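PDB 6NLR: histidinol-phosphatase from Listeria monocytogenes serotype 4b str. H7858, which probably hydrolyses L-histidinol phosphate to L-histidinol and phosphate in histidine biosynthesis, using a trinuclear metal centre of the PHP family. Local coordinates for residues A[120-125]-A[132-137]; A[41-46]-A[56-61]; A[77-82]-A[88-93]. All blocks are in the same frame, centred on the assembly; numbering follows the deposited sequence.

Contact 1. Residues A[120-125]-A[132-137]; sequences LSLHFL and RSIDFS. Unlike the reference sequence in segment 132-137: Ile134 (reference Leu). With MN (manganese (II) ion), chain E.
An antiparallel beta hairpin at the rim of the trinuclear metal centre of this PHP-domain barrel brings His123 and Phe124 against Ser133 and Ile134. Leu125 and Arg132 form the hydrogen-bonded pair: Leu125 N reaches Arg132 O at 3.0 Å and Arg132 N reaches Leu125 O at 2.8 Å. Phe124 and Ser133 make the next, non-hydrogen-bonded pair, where Phe124 CA approaches Arg132 O to 3.2 Å in a CA-H...O contact. Just past the paired strands a single further bond, nearly straight at the hydrogen (176°), runs from Ile134 N to His123 O.

Ile134, where the reference sequence has leucine, fills the apolar side just past the paired strands. With CG1 beside its backbone N (chi1 -67°), its CD1 slides over the backbone between His123 and Phe124 and meets both Leu122 CG and Leu125 CG at 4.0 Å. Leu122 crosses it at about a right angle, and helices 138-149 and 152-168 cover this apolar side.

At the metal, His123 serves as a ligand: NE2 binds a manganese ion at 2.1 Å, beside Glu93 and His181, while ND1 is hydrogen-bonded to Asp95, which fixes the ring's rotation and would probably enrich its electron density. The Asp135 side chain approaches this imidazole at a slant, the carboxylate and ring planes 18° apart, with OD2 3.5 Å from His123 CD2. Because OD2 also accepts from a water bound to manganese, Asp135 belongs to the second shell. Its loop is shaped by an ST turn, in which Asp135 N donates to Ser133 OG. A further water ties the pieces together: it donates to His123 O and Asp135 OD1 and accepts from Ser133 OG at 2.6 Å.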
loop_
_atom_site.group_PDB
_atom_site.type_symbol
_atom_site.label_atom_id
_atom_site.label_comp_id
_atom_site.label_asym_id
_atom_site.label_seq_id
_atom_site.Cartn_x
_atom_site.Cartn_y
_atom_site.Cartn_z
ATOM N N LEU A 120 -2.965 4.730 -3.104
ATOM C CA LEU A 120 -3.786 3.774 -3.874
ATOM C C LEU A 120 -2.970 2.502 -4.017
ATOM O O LEU A 120 -1.874 2.573 -4.598
ATOM C CB LEU A 120 -4.148 4.379 -5.227
ATOM C CG LEU A 120 -5.029 3.509 -6.116
ATOM C CD1 LEU A 120 -6.410 3.354 -5.516
ATOM C CD2 LEU A 120 -5.103 4.101 -7.523
ATOM N N SER A 121 -3.497 1.405 -3.488
ATOM C CA SER A 121 -2.789 0.112 -3.350
ATOM C C SER A 121 -3.590 -1.010 -4.018
ATOM O O SER A 121 -4.818 -1.081 -3.818
ATOM C CB SER A 121 -2.553 -0.204 -1.902
ATOM O OG SER A 121 -1.592 0.683 -1.377
ATOM N N LEU A 122 -2.891 -1.893 -4.706
ATOM C CA LEU A 122 -3.458 -3.167 -5.216
ATOM C C LEU A 122 -3.126 -4.307 -4.231
ATOM O O LEU A 122 -1.917 -4.625 -4.052
ATOM C CB LEU A 122 -2.894 -3.420 -6.613
ATOM C CG LEU A 122 -3.454 -4.647 -7.316
ATOM C CD1 LEU A 122 -4.912 -4.419 -7.714
ATOM C CD2 LEU A 122 -2.595 -5.004 -8.504
ATOM N N HIS A 123 -4.156 -4.953 -3.681
ATOM C CA HIS A 123 -4.021 -6.064 -2.692
ATOM C C HIS A 123 -4.729 -7.337 -3.169
ATOM O O HIS A 123 -4.466 -8.398 -2.574
ATOM C CB HIS A 123 -4.586 -5.682 -1.316
ATOM C CG HIS A 123 -3.909 -4.536 -0.640
ATOM N ND1 HIS A 123 -4.606 -3.401 -0.263
ATOM C CD2 HIS A 123 -2.628 -4.323 -0.279
ATOM C CE1 HIS A 123 -3.777 -2.544 0.306
ATOM N NE2 HIS A 123 -2.566 -3.072 0.286
ATOM N N PHE A 124 -5.603 -7.249 -4.172
ATOM C CA PHE A 124 -6.449 -8.376 -4.631
ATOM C C PHE A 124 -6.377 -8.482 -6.156
ATOM O O PHE A 124 -6.433 -7.454 -6.858
ATOM C CB PHE A 124 -7.901 -8.176 -4.203
ATOM C CG PHE A 124 -8.141 -8.186 -2.716
ATOM C CD1 PHE A 124 -8.314 -9.380 -2.037
ATOM C CD2 PHE A 124 -8.238 -6.991 -2.008
ATOM C CE1 PHE A 124 -8.558 -9.379 -0.671
ATOM C CE2 PHE A 124 -8.459 -6.993 -0.643
ATOM C CZ PHE A 124 -8.614 -8.186 0.021
ATOM N N LEU A 125 -6.258 -9.708 -6.648
ATOM C CA LEU A 125 -6.352 -10.052 -8.086
ATOM C C LEU A 125 -7.392 -11.140 -8.255
ATOM O O LEU A 125 -7.638 -11.897 -7.303
ATOM C CB LEU A 125 -5.017 -10.634 -8.557
ATOM C CG LEU A 125 -3.908 -9.658 -8.851
ATOM C CD1 LEU A 125 -2.652 -10.442 -9.226
ATOM C CD2 LEU A 125 -4.333 -8.708 -9.957
ATOM N N ARG A 132 -8.671 -12.969 -4.966
ATOM C CA ARG A 132 -7.688 -13.599 -4.065
ATOM C C ARG A 132 -6.695 -12.537 -3.600
ATOM O O ARG A 132 -6.449 -11.544 -4.314
ATOM C CB ARG A 132 -6.959 -14.744 -4.766
ATOM C CG ARG A 132 -7.842 -15.893 -5.211
ATOM C CD ARG A 132 -8.555 -16.591 -4.078
ATOM N NE ARG A 132 -7.613 -17.231 -3.172
ATOM C CZ ARG A 132 -7.403 -18.534 -3.075
ATOM N NH1 ARG A 132 -8.046 -19.406 -3.843
ATOM N NH2 ARG A 132 -6.516 -18.975 -2.203
ATOM N N SER A 133 -6.172 -12.738 -2.406
ATOM C CA SER A 133 -5.240 -11.795 -1.753
ATOM C C SER A 133 -3.822 -12.024 -2.282
ATOM O O SER A 133 -3.381 -13.172 -2.337
ATOM C CB SER A 133 -5.296 -11.971 -0.264
ATOM O OG SER A 133 -4.308 -11.166 0.364
ATOM N N ILE A 134 -3.121 -10.936 -2.577
ATOM C CA ILE A 134 -1.688 -10.905 -2.963
ATOM C C ILE A 134 -0.823 -11.096 -1.709
ATOM O O ILE A 134 0.277 -11.665 -1.844
ATOM C CB ILE A 134 -1.371 -9.573 -3.671
ATOM C CG1 ILE A 134 -2.101 -9.489 -5.012
ATOM C CG2 ILE A 134 0.133 -9.367 -3.815
ATOM C CD1 ILE A 134 -2.272 -8.079 -5.530
ATOM N N ASP A 135 -1.288 -10.653 -0.535
ATOM C CA ASP A 135 -0.367 -10.400 0.611
ATOM C C ASP A 135 -0.805 -11.097 1.909
ATOM O O ASP A 135 -0.195 -10.815 2.924
ATOM C CB ASP A 135 -0.178 -8.888 0.821
ATOM C CG ASP A 135 -1.432 -8.121 1.198
ATOM O OD1 ASP A 135 -2.519 -8.696 1.136
ATOM O OD2 ASP A 135 -1.309 -6.946 1.553
ATOM N N PHE A 136 -1.770 -12.018 1.893
ATOM C CA PHE A 136 -2.230 -12.650 3.150
ATOM C C PHE A 136 -1.192 -13.676 3.630
ATOM O O PHE A 136 -0.763 -13.613 4.770
ATOM C CB PHE A 136 -3.629 -13.250 3.010
ATOM C CG PHE A 136 -4.115 -13.836 4.310
ATOM C CD1 PHE A 136 -4.511 -13.010 5.359
ATOM C CD2 PHE A 136 -4.101 -15.207 4.512
ATOM C CE1 PHE A 136 -4.912 -13.560 6.570
ATOM C CE2 PHE A 136 -4.465 -15.750 5.738
ATOM C CZ PHE A 136 -4.884 -14.931 6.754
ATOM N N SER A 137 -0.807 -14.640 2.807
ATOM C CA SER A 137 0.166 -15.675 3.224
ATOM C C SER A 137 0.747 -16.340 1.979
ATOM O O SER A 137 0.070 -16.343 0.911
ATOM C CB SER A 137 -0.454 -16.701 4.159
ATOM O OG SER A 137 -1.149 -17.698 3.399
HETATM MN MN MN E . -1.040 -2.226 1.432
HETATM O O HOH W 1 -5.192 -8.693 0.538
HETATM O O HOH W 2 0.085 -4.252 1.579
HETATM O O HOH W 3 0.032 -1.449 2.651
#

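Contact 2. Residues A[41-46]-A[56-61]; sequences APLSSE and EAVTTA
Two loop-and-helix pieces face each other here with their backbones well apart, the nearest CA atoms being those of Leu43 and Ala61 at 7.8 Å. Segment 41-46 is extended from Ala41 to Ser44 and then enters a weakly bonded helical turn, with Ser44 at its N-cap. Segment 56-61 begins as the short helix 56-59 and leaves it through a last turn in which Ala61 N donates to Val58 O. No polar bond joins the two; one leucine reaches from segment 41-46 to segment 56-61.

Leu43 points its CB toward the other segment. CG sits beside its own backbone N (chi1 -60°) and the branch then runs outward with chi2 at 178°, which carries CD1 out to segment 56-61. That single methyl does all the close touching: it lies 3.7 Å from Ala61 CB and 4.0 Å from Val58 O, with Val58 CG1 a little farther at 4.3 Å. A leucine is long enough to make this reach, whereas the small Ala61 lets the methyl come close to the helix end. Met48 packs on both Leu43 and Val58, so it joins the two sides from the intervening chain, and Asp95 touches Leu43 from strand 87-95.

The arrangement is apolar packing within the long loop that follows strand 34-40 of the PHP-domain barrel. Such loops at the C-terminal ends of barrel strands border the active site, and here Ala61 O makes a weak hydrogen bond to His14, a ligand of one of the two manganese ions, though not of the one bound by His123.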
loop_
_atom_site.group_PDB
_atom_site.type_symbol
_atom_site.label_atom_id
_atom_site.label_comp_id
_atom_site.label_asym_id
_atom_site.label_seq_id
_atom_site.Cartn_x
_atom_site.Cartn_y
_atom_site.Cartn_z
ATOM N N ALA A 41 -9.313 1.733 3.599
ATOM C CA ALA A 41 -10.710 2.124 3.300
ATOM C C ALA A 41 -11.581 0.877 3.366
ATOM O O ALA A 41 -11.132 -0.184 2.952
ATOM C CB ALA A 41 -10.818 2.770 1.945
ATOM N N PRO A 42 -12.832 0.969 3.856
ATOM C CA PRO A 42 -13.777 -0.146 3.788
ATOM C C PRO A 42 -13.923 -0.754 2.379
ATOM O O PRO A 42 -13.950 -0.005 1.408
ATOM C CB PRO A 42 -15.108 0.494 4.220
ATOM C CG PRO A 42 -14.692 1.639 5.123
ATOM C CD PRO A 42 -13.402 2.158 4.506
ATOM N N LEU A 43 -13.988 -2.088 2.284
ATOM C CA LEU A 43 -14.159 -2.783 0.973
ATOM C C LEU A 43 -15.607 -2.672 0.513
ATOM O O LEU A 43 -16.475 -2.550 1.355
ATOM C CB LEU A 43 -13.764 -4.249 1.082
ATOM C CG LEU A 43 -12.322 -4.515 1.498
ATOM C CD1 LEU A 43 -12.086 -6.012 1.601
ATOM C CD2 LEU A 43 -11.364 -3.898 0.507
ATOM N N SER A 44 -15.843 -2.674 -0.796
ATOM C CA SER A 44 -17.183 -2.850 -1.408
ATOM C C SER A 44 -17.805 -4.142 -0.854
ATOM O O SER A 44 -17.120 -5.188 -0.896
ATOM C CB SER A 44 -17.082 -2.876 -2.916
ATOM O OG SER A 44 -18.082 -3.715 -3.464
ATOM N N SER A 45 -19.049 -4.087 -0.363
ATOM C CA SER A 45 -19.807 -5.290 0.061
ATOM C C SER A 45 -20.041 -6.211 -1.150
ATOM O O SER A 45 -20.051 -7.438 -0.941
ATOM C CB SER A 45 -21.096 -4.927 0.764
ATOM O OG SER A 45 -21.922 -4.150 -0.091
ATOM N N GLU A 46 -20.213 -5.664 -2.361
ATOM C CA GLU A 46 -20.348 -6.458 -3.612
ATOM C C GLU A 46 -19.041 -7.216 -3.875
ATOM O O GLU A 46 -19.092 -8.390 -4.229
ATOM C CB GLU A 46 -20.664 -5.591 -4.836
ATOM C CG GLU A 46 -22.085 -5.089 -4.882
ATOM C CD GLU A 46 -23.108 -6.214 -4.860
ATOM O OE1 GLU A 46 -23.126 -7.054 -5.815
ATOM O OE2 GLU A 46 -23.847 -6.278 -3.872
ATOM N N GLU A 56 -10.346 -14.718 6.234
ATOM C CA GLU A 56 -9.692 -13.741 7.148
ATOM C C GLU A 56 -9.017 -12.627 6.342
ATOM O O GLU A 56 -8.998 -11.479 6.811
ATOM C CB GLU A 56 -8.709 -14.482 8.055
ATOM C CG GLU A 56 -8.005 -13.598 9.070
ATOM C CD GLU A 56 -7.169 -14.399 10.080
ATOM O OE1 GLU A 56 -7.566 -15.551 10.401
ATOM O OE2 GLU A 56 -6.104 -13.893 10.524
ATOM N N ALA A 57 -8.514 -12.911 5.145
ATOM C CA ALA A 57 -7.890 -11.874 4.289
ATOM C C ALA A 57 -8.935 -10.804 3.963
ATOM O O ALA A 57 -8.559 -9.684 3.719
ATOM C CB ALA A 57 -7.331 -12.496 3.037
ATOM N N VAL A 58 -10.216 -11.167 3.935
ATOM C CA VAL A 58 -11.304 -10.245 3.520
ATOM C C VAL A 58 -11.949 -9.651 4.770
ATOM O O VAL A 58 -12.101 -8.428 4.801
ATOM C CB VAL A 58 -12.333 -10.990 2.651
ATOM C CG1 VAL A 58 -13.476 -10.072 2.245
ATOM C CG2 VAL A 58 -11.661 -11.620 1.436
ATOM N N THR A 59 -12.312 -10.474 5.770
ATOM C CA THR A 59 -13.044 -9.993 6.980
ATOM C C THR A 59 -12.164 -9.024 7.770
ATOM O O THR A 59 -12.679 -8.130 8.416
ATOM C CB THR A 59 -13.484 -11.130 7.910
ATOM O OG1 THR A 59 -12.298 -11.841 8.247
ATOM C CG2 THR A 59 -14.494 -12.070 7.291
ATOM N N THR A 60 -10.855 -9.199 7.684
ATOM C CA THR A 60 -9.824 -8.529 8.517
ATOM C C THR A 60 -9.191 -7.378 7.718
ATOM O O THR A 60 -8.406 -6.626 8.311
ATOM C CB THR A 60 -8.918 -9.688 8.955
ATOM O OG1 THR A 60 -9.163 -9.948 10.335
ATOM C CG2 THR A 60 -7.478 -9.525 8.592
ATOM N N ALA A 61 -9.523 -7.238 6.424
ATOM C CA ALA A 61 -8.846 -6.300 5.501
ATOM C C ALA A 61 -9.010 -4.857 5.988
ATOM O O ALA A 61 -8.048 -4.086 5.891
ATOM C CB ALA A 61 -9.377 -6.460 4.095
#

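Contact 3. Residues A[77-82]-A[88-93]; sequences HIKKKY and IHIGFE. With MN (manganese (II) ion), chain E; CO (cobalt (II) ion), chain F.
Ile88, near the start of strand 87-95, meets the end of helix 68-81, whose last turn runs almost antiparallel to the strand (168° between the axes, 8.4 Å apart). Its CD1 packs against Ile78 CG2 at 4.0 Å and Tyr82 CB at 4.3 Å, while CG2 faces Lys79 CB. CG1 lies beside the backbone N and CG2 anti to it (chi1 -65°), a staggering that sends the two branches to different helix residues. A branched aliphatic side chain suits this place, and Ile37 of the adjoining strand 34-40 also touches it. The backbone is used as well: a water accepts from Ile88 N at 2.9 Å and donates to Lys79 O, linking strand and helix. The stretched-out Lys79 passes the strand, bringing CE to 3.2 Å from Ile88 O.

His89 points away from the helix, and its two ring nitrogens are hydrogen-bonded to Asp116 and Glu34. Ile90 turns back toward the helix, placing CD1 4.2 Å from Lys79 CD, where the lysine's methylene chain crosses it obliquely; Phe72, Met75 and Asn76 of the same helix pack on it too. Gly91 then takes backbone angles that residues with side chains rarely adopt.

Glu93 ends the walk far from the helix, its fully extended chain placing a carboxylate between two metals, with OE1 2.2 Å from cobalt and OE2 2.1 Å from manganese. A bridging carboxylate would be expected to hold the ions close and offset part of their charge. The same strand is apolar under the helix and, farther along, carries a metal-binding carboxylate.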
loop_
_atom_site.group_PDB
_atom_site.type_symbol
_atom_site.label_atom_id
_atom_site.label_comp_id
_atom_site.label_asym_id
_atom_site.label_seq_id
_atom_site.Cartn_x
_atom_site.Cartn_y
_atom_site.Cartn_z
ATOM N N HIS A 77 -8.556 14.508 16.218
ATOM C CA HIS A 77 -8.144 14.825 17.616
ATOM C C HIS A 77 -6.606 14.730 17.726
ATOM O O HIS A 77 -5.968 15.636 18.291
ATOM C CB HIS A 77 -8.871 13.887 18.588
ATOM C CG HIS A 77 -8.287 13.859 19.958
ATOM N ND1 HIS A 77 -8.386 14.925 20.796
ATOM C CD2 HIS A 77 -7.616 12.893 20.635
ATOM C CE1 HIS A 77 -7.763 14.652 21.924
ATOM N NE2 HIS A 77 -7.286 13.404 21.860
ATOM N N ILE A 78 -6.024 13.649 17.205
ATOM C CA ILE A 78 -4.558 13.385 17.321
ATOM C C ILE A 78 -3.793 14.429 16.501
ATOM O O ILE A 78 -2.794 14.937 16.978
ATOM C CB ILE A 78 -4.244 11.944 16.889
ATOM C CG1 ILE A 78 -4.872 10.939 17.850
ATOM C CG2 ILE A 78 -2.751 11.739 16.758
ATOM C CD1 ILE A 78 -4.417 11.099 19.269
ATOM N N LYS A 79 -4.305 14.776 15.328
ATOM C CA LYS A 79 -3.684 15.780 14.428
ATOM C C LYS A 79 -3.552 17.118 15.163
ATOM O O LYS A 79 -2.451 17.711 15.128
ATOM C CB LYS A 79 -4.520 15.941 13.159
ATOM C CG LYS A 79 -4.119 17.154 12.323
ATOM C CD LYS A 79 -4.810 17.266 11.008
ATOM C CE LYS A 79 -4.178 18.370 10.197
ATOM N NZ LYS A 79 -4.718 18.370 8.827
ATOM N N LYS A 80 -4.624 17.576 15.811
ATOM C CA LYS A 80 -4.608 18.867 16.543
ATOM C C LYS A 80 -3.739 18.737 17.794
ATOM O O LYS A 80 -3.009 19.689 18.111
ATOM C CB LYS A 80 -6.029 19.290 16.924
ATOM C CG LYS A 80 -6.902 19.652 15.731
ATOM C CD LYS A 80 -8.107 20.463 16.096
ATOM C CE LYS A 80 -8.978 20.722 14.890
ATOM N NZ LYS A 80 -10.007 19.666 14.763
ATOM N N LYS A 81 -3.825 17.601 18.495
ATOM C CA LYS A 81 -3.136 17.455 19.800
ATOM C C LYS A 81 -1.633 17.627 19.589
ATOM O O LYS A 81 -1.014 18.219 20.457
ATOM C CB LYS A 81 -3.440 16.105 20.458
ATOM C CG LYS A 81 -2.778 15.901 21.807
ATOM C CD LYS A 81 -3.290 14.686 22.517
ATOM C CE LYS A 81 -2.807 14.603 23.952
ATOM N NZ LYS A 81 -3.400 13.419 24.627
ATOM N N TYR A 82 -1.083 17.121 18.488
ATOM C CA TYR A 82 0.390 17.050 18.269
ATOM C C TYR A 82 0.841 18.004 17.160
ATOM O O TYR A 82 1.980 17.896 16.750
ATOM C CB TYR A 82 0.793 15.604 17.982
ATOM C CG TYR A 82 0.645 14.754 19.207
ATOM C CD1 TYR A 82 1.547 14.850 20.250
ATOM C CD2 TYR A 82 -0.447 13.917 19.351
ATOM C CE1 TYR A 82 1.390 14.103 21.404
ATOM C CE2 TYR A 82 -0.614 13.156 20.492
ATOM C CZ TYR A 82 0.305 13.255 21.521
ATOM O OH TYR A 82 0.110 12.521 22.640
ATOM N N ILE A 88 0.451 16.168 10.847
ATOM C CA ILE A 88 -0.290 14.894 10.615
ATOM C C ILE A 88 -1.277 15.086 9.467
ATOM O O ILE A 88 -2.051 16.036 9.509
ATOM C CB ILE A 88 -0.941 14.410 11.918
ATOM C CG1 ILE A 88 0.163 14.054 12.924
ATOM C CG2 ILE A 88 -1.890 13.253 11.648
ATOM C CD1 ILE A 88 -0.312 13.671 14.290
ATOM N N HIS A 89 -1.215 14.212 8.475
ATOM C CA HIS A 89 -2.209 14.132 7.382
ATOM C C HIS A 89 -3.121 12.937 7.669
ATOM O O HIS A 89 -2.669 11.967 8.315
ATOM C CB HIS A 89 -1.539 14.039 6.009
ATOM C CG HIS A 89 -0.571 15.130 5.708
ATOM N ND1 HIS A 89 -0.951 16.434 5.586
ATOM C CD2 HIS A 89 0.774 15.099 5.487
ATOM C CE1 HIS A 89 0.109 17.181 5.302
ATOM N NE2 HIS A 89 1.192 16.372 5.241
ATOM N N ILE A 90 -4.374 13.033 7.241
ATOM C CA ILE A 90 -5.401 11.987 7.442
ATOM C C ILE A 90 -5.942 11.592 6.076
ATOM O O ILE A 90 -6.343 12.447 5.306
ATOM C CB ILE A 90 -6.511 12.488 8.374
ATOM C CG1 ILE A 90 -5.931 13.019 9.690
ATOM C CG2 ILE A 90 -7.526 11.379 8.592
ATOM C CD1 ILE A 90 -6.931 13.717 10.574
ATOM N N GLY A 91 -5.978 10.304 5.802
ATOM C CA GLY A 91 -6.612 9.787 4.583
ATOM C C GLY A 91 -6.739 8.292 4.651
ATOM O O GLY A 91 -6.892 7.739 5.764
ATOM N N PHE A 92 -6.722 7.656 3.492
ATOM C CA PHE A 92 -6.898 6.197 3.374
ATOM C C PHE A 92 -5.807 5.599 2.509
ATOM O O PHE A 92 -5.315 6.262 1.558
ATOM C CB PHE A 92 -8.257 5.894 2.738
ATOM C CG PHE A 92 -9.415 6.388 3.556
ATOM C CD1 PHE A 92 -9.805 5.713 4.708
ATOM C CD2 PHE A 92 -10.082 7.547 3.196
ATOM C CE1 PHE A 92 -10.857 6.179 5.484
ATOM C CE2 PHE A 92 -11.159 7.988 3.952
ATOM C CZ PHE A 92 -11.543 7.303 5.086
ATOM N N GLU A 93 -5.473 4.352 2.825
ATOM C CA GLU A 93 -4.925 3.389 1.859
ATOM C C GLU A 93 -6.146 2.807 1.151
ATOM O O GLU A 93 -6.889 1.997 1.765
ATOM C CB GLU A 93 -4.069 2.314 2.509
ATOM C CG GLU A 93 -3.340 1.487 1.459
ATOM C CD GLU A 93 -2.458 0.383 2.001
ATOM O OE1 GLU A 93 -2.422 0.230 3.237
ATOM O OE2 GLU A 93 -1.807 -0.309 1.179
HETATM MN MN MN E . -1.040 -2.226 1.432
HETATM CO CO CO F . -0.610 -0.190 4.345
HETATM O O HOH W 4 -0.554 17.585 13.192
HETATM O O HOH W 2 0.085 -4.252 1.579
HETATM O O HOH W 3 0.032 -1.449 2.651
#

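Overall arrangement
From the N terminus, contact 2 comes first, closing the loop after strand 34-40 as segment 56-61 returns to 41-46. Contact 3 follows, where helix 68-81 turns back into strand 87-95 after a short connection, and contact 1 closes the hairpin of strands 117-127 and 130-133. The three lie in series, neither nesting nor crossing. Strands 87-95 and 117-127 are neighbours in one sheet, and through Glu93 and His123 contacts 1 and 3 share one of the two manganese ions; Ser121 OG probably hydrogen-bonds Glu93 OE2. Ala41 N probably bonds Glu93 O, joining contact 2 to contact 3, while Ala57 packs on Phe136 and Ser133, joining it to contact 1.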